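Local coordinates for heme-binding protein A / AI-2 binding protein A (Helicobacter pylori SS1, PDB 6OFQ) that probably binds short peptides in the periplasm, as it does the peptide STSA, and delivers them to an ABC transporter for uptake, at residues Y141-G146 and A426-D431; A47-T50 and S54-A57. One frame throughout, in Å; residues are numbered along the deposited sequence.

Contact 1 of 2, residues Y141-G146 and A426-D431; sequences YKYWEG and AGWMAD
Y143, in the first turn of helix 142-147, reaches W428 near the end of strand 423-429 and D431 just beyond it, its hydroxyl meeting the indole of one and the carboxylate of the other. The phenol donates a hydrogen bond to D431, with OH 2.7 Å from OD2. It meets that oxygen on the syn side, 32° out of the carboxylate plane, while the acceptor lies at the edge of the phenol ring, near its plane; ring and carboxylate are steeply tilted against each other. The tyrosine's chi1 of -94° is swung off the usual staggered position, and F183 lies nearly parallel to its ring, holding it from outside the two segments. W428 supplies the far corner of its six-membered ring: CH2 lies 3.2 Å from OH and 3.7 Å from CZ of Y143. The two rings meet obliquely, their planes 50° apart. Tyrosine suits this place because it is long enough to span the gap between helix and strand and carries a donor at its tip; the long indole brings an apolar corner up to the hydroxyl while its NE1 is held by OD1 of N437, which also accepts the backbone N of D431. The chemistry implies a directional link, a short hydrogen bond that would probably stabilise the carboxylate's charge.

Contact 2 of 2, residues A47-T50 and S54-A57; sequences ALVT and SYVA
V49 and Y55 touch across the turn that leads into helix 52-61, the valine's CG2 lying 3.9 Å from CE1 of the tyrosine ring. The same methyl packs on S54, its distance to CB being 3.7 Å, and so sits against two successive residues of the helix. With chi1 at -71°, CG1 of V49 is anti to the carbonyl carbon and CG2 lies between the backbone N and that carbon; CG2 is the branch that meets both residues. Y55 brings the end of its ring up to the backbone of 49-50. Its hydroxyl is 2.9 Å from O of V49 and 3.8 Å from CA of T50. The hydrogen bond of this hydroxyl goes instead to the backbone O of P46, just before the segment, so the approach to V49 is close but is not itself the bond, and the phenol end lies among main-chain atoms of P46, V49 and T50.

Farther out, S54 is positioned through its hydroxyl, which bonds to OD1 of D51 and to the backbone N of S42. Serine is small enough to leave its CB for the valine while its OG serves these polar partners. V49 also rests on S43, and the side chain of Y55 also touches D182. The compact branched valine fills the inside of the turn, and the long tyrosine bridges it. The chemistry implies a division of labour: no hydrogen bond joins the two segments, whose contact is van der Waals packing plus one close polar approach, while the hydroxyl of Y55 bonds to P46 and that of S54 to D51 and S42.

How the contacts relate
The two contacts share one neighbourhood, their centres about 10 Å apart, and the chain completes contact 2 before it opens contact 1. They meet most closely through their tyrosines, with CE2 of Y143 3.2 Å from OH of Y55. Residues 141-142 add further packing on the loop 47-50: CE1 of Y141 lies 3.6 Å from CD2 of L48, and CB of K142 is 3.7 Å from CG2 of T50. Helix 142-147 thus touches both the loop 47-50 and, through Y143, the end of the strand. Type II periplasmic binding proteins hold their ligand between two lobes; contact 1 probably lies where the two lobes face each other, while contact 2 belongs to the loop and helix beside it.

Contact 1 of 2, residues Y141-G146 and A426-D431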
# COMPACT_ATOMS: atom_id res chain seq x y z
N TYR A 141 1.91 -2.74 -14.95
CA TYR A 141 2.90 -2.50 -13.89
C TYR A 141 2.66 -1.15 -13.30
O TYR A 141 3.35 -0.18 -13.57
CB TYR A 141 4.31 -2.66 -14.49
CG TYR A 141 4.62 -4.09 -14.97
CD1 TYR A 141 4.66 -5.16 -14.09
CD2 TYR A 141 4.93 -4.35 -16.33
CE1 TYR A 141 4.90 -6.47 -14.50
CE2 TYR A 141 5.29 -5.64 -16.72
CZ TYR A 141 5.26 -6.68 -15.83
OH TYR A 141 5.52 -7.97 -16.26
N LYS A 142 1.65 -1.12 -12.42
CA LYS A 142 1.09 0.13 -11.95
C LYS A 142 1.99 1.00 -11.12
O LYS A 142 2.10 2.22 -11.38
CB LYS A 142 -0.25 -0.08 -11.17
CG LYS A 142 -1.40 -0.65 -12.02
CD LYS A 142 -2.56 -1.15 -11.14
CE LYS A 142 -3.55 -2.16 -11.69
NZ LYS A 142 -4.72 -2.31 -10.77
N TYR A 143 2.66 0.46 -10.11
CA TYR A 143 3.61 1.23 -9.36
C TYR A 143 4.70 1.73 -10.28
O TYR A 143 5.13 2.88 -10.10
CB TYR A 143 4.25 0.43 -8.24
CG TYR A 143 3.59 0.55 -6.85
CD1 TYR A 143 3.91 1.63 -6.06
CD2 TYR A 143 2.81 -0.45 -6.29
CE1 TYR A 143 3.43 1.78 -4.77
CE2 TYR A 143 2.32 -0.35 -4.99
CZ TYR A 143 2.68 0.76 -4.25
OH TYR A 143 2.25 0.79 -2.94
N TRP A 144 5.31 0.86 -11.09
CA TRP A 144 6.44 1.25 -11.93
C TRP A 144 6.08 2.46 -12.81
O TRP A 144 6.85 3.44 -12.88
CB TRP A 144 6.93 0.06 -12.77
CG TRP A 144 8.11 0.34 -13.59
CD1 TRP A 144 8.16 1.08 -14.74
CD2 TRP A 144 9.46 -0.10 -13.32
NE1 TRP A 144 9.47 1.18 -15.16
CE2 TRP A 144 10.29 0.45 -14.33
CE3 TRP A 144 10.06 -0.91 -12.35
CZ2 TRP A 144 11.67 0.27 -14.35
CZ3 TRP A 144 11.42 -1.13 -12.39
CH2 TRP A 144 12.23 -0.54 -13.40
N GLU A 145 4.92 2.36 -13.47
CA GLU A 145 4.43 3.44 -14.30
C GLU A 145 4.13 4.71 -13.55
O GLU A 145 4.61 5.80 -13.87
CB GLU A 145 3.24 3.00 -15.16
CG GLU A 145 3.60 1.96 -16.20
CD GLU A 145 4.69 2.45 -17.13
OE1 GLU A 145 4.56 3.54 -17.71
OE2 GLU A 145 5.76 1.79 -17.16
N GLY A 146 3.41 4.55 -12.45
CA GLY A 146 3.05 5.66 -11.62
C GLY A 146 4.16 6.50 -11.07
O GLY A 146 4.11 7.74 -10.93
N ALA A 426 -10.56 6.86 -0.53
CA ALA A 426 -9.23 6.43 -0.92
C ALA A 426 -8.46 6.25 0.38
O ALA A 426 -8.73 6.90 1.40
CB ALA A 426 -8.55 7.54 -1.70
N GLY A 427 -7.46 5.41 0.38
CA GLY A 427 -6.59 5.22 1.54
C GLY A 427 -5.24 4.73 1.05
O GLY A 427 -5.06 4.04 0.03
N TRP A 428 -4.26 4.97 1.91
CA TRP A 428 -2.89 4.56 1.67
C TRP A 428 -2.17 4.22 2.96
O TRP A 428 -2.30 4.93 3.99
CB TRP A 428 -2.09 5.68 1.02
CG TRP A 428 -0.76 5.32 0.43
CD1 TRP A 428 0.48 5.70 0.89
CD2 TRP A 428 -0.55 4.67 -0.80
NE1 TRP A 428 1.44 5.32 0.01
CE2 TRP A 428 0.83 4.67 -1.05
CE3 TRP A 428 -1.41 4.04 -1.73
CZ2 TRP A 428 1.39 4.06 -2.15
CZ3 TRP A 428 -0.84 3.48 -2.84
CH2 TRP A 428 0.53 3.52 -3.06
N MET A 429 -1.45 3.13 2.94
CA MET A 429 -0.49 2.76 3.99
C MET A 429 0.88 3.00 3.39
O MET A 429 1.22 2.54 2.29
CB MET A 429 -0.65 1.26 4.23
CG MET A 429 0.46 0.63 5.05
SD MET A 429 0.59 1.34 6.71
CE MET A 429 2.16 0.65 7.27
N ALA A 430 1.71 3.76 4.12
CA ALA A 430 3.10 3.95 3.71
C ALA A 430 3.76 2.65 3.33
O ALA A 430 3.76 1.70 4.10
CB ALA A 430 3.91 4.63 4.79
N ASP A 431 4.46 2.68 2.19
CA ASP A 431 5.40 1.63 1.84
C ASP A 431 6.77 1.83 2.44
O ASP A 431 7.50 0.87 2.65
CB ASP A 431 5.53 1.46 0.31
CG ASP A 431 4.16 1.30 -0.34
OD1 ASP A 431 3.44 0.32 0.04
OD2 ASP A 431 3.82 2.16 -1.20

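Contact 2 of 2, residues A47-T50 and S54-A57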
# COMPACT_ATOMS: atom_id res chain seq x y z
N ALA A 47 4.02 -6.89 -8.68
CA ALA A 47 4.18 -5.81 -9.62
C ALA A 47 2.93 -5.46 -10.37
O ALA A 47 2.86 -4.35 -10.88
CB ALA A 47 5.34 -6.00 -10.59
N LEU A 48 1.92 -6.32 -10.36
CA LEU A 48 0.71 -6.06 -11.11
C LEU A 48 -0.40 -5.41 -10.28
O LEU A 48 -1.47 -5.09 -10.83
CB LEU A 48 0.18 -7.43 -11.62
CG LEU A 48 1.09 -8.08 -12.65
CD1 LEU A 48 0.39 -9.37 -13.09
CD2 LEU A 48 1.44 -7.24 -13.85
N VAL A 49 -0.20 -5.30 -8.98
CA VAL A 49 -1.25 -4.83 -8.06
C VAL A 49 -0.64 -3.72 -7.19
O VAL A 49 0.57 -3.56 -7.18
CB VAL A 49 -1.83 -6.01 -7.27
CG1 VAL A 49 -2.68 -6.92 -8.15
CG2 VAL A 49 -0.76 -6.79 -6.57
N THR A 50 -1.53 -3.06 -6.42
CA THR A 50 -1.03 -1.96 -5.58
C THR A 50 -1.51 -2.00 -4.14
O THR A 50 -1.18 -1.10 -3.37
CB THR A 50 -1.48 -0.60 -6.17
OG1 THR A 50 -2.89 -0.55 -6.09
CG2 THR A 50 -0.99 -0.36 -7.61
N SER A 54 -3.56 -7.72 -1.34
CA SER A 54 -2.72 -8.56 -2.19
C SER A 54 -1.34 -8.82 -1.55
O SER A 54 -0.81 -9.93 -1.63
CB SER A 54 -2.49 -7.96 -3.56
OG SER A 54 -3.71 -7.78 -4.30
N TYR A 55 -0.78 -7.77 -0.95
CA TYR A 55 0.56 -7.92 -0.37
C TYR A 55 0.63 -8.75 0.87
O TYR A 55 1.75 -9.13 1.23
CB TYR A 55 1.24 -6.55 -0.20
CG TYR A 55 1.46 -5.79 -1.49
CD1 TYR A 55 1.57 -6.38 -2.74
CD2 TYR A 55 1.64 -4.38 -1.46
CE1 TYR A 55 1.80 -5.62 -3.85
CE2 TYR A 55 1.93 -3.64 -2.55
CZ TYR A 55 1.98 -4.25 -3.78
OH TYR A 55 2.32 -3.51 -4.91
N VAL A 56 -0.52 -9.02 1.51
CA VAL A 56 -0.48 -9.97 2.61
C VAL A 56 0.19 -11.28 2.19
O VAL A 56 1.11 -11.74 2.88
CB VAL A 56 -1.90 -10.24 3.15
CG1 VAL A 56 -1.84 -11.34 4.22
CG2 VAL A 56 -2.56 -8.98 3.70
N ALA A 57 -0.23 -11.85 1.08
CA ALA A 57 0.42 -13.07 0.62
C ALA A 57 1.80 -12.85 -0.02
O ALA A 57 2.78 -13.49 0.39
CB ALA A 57 -0.46 -13.86 -0.35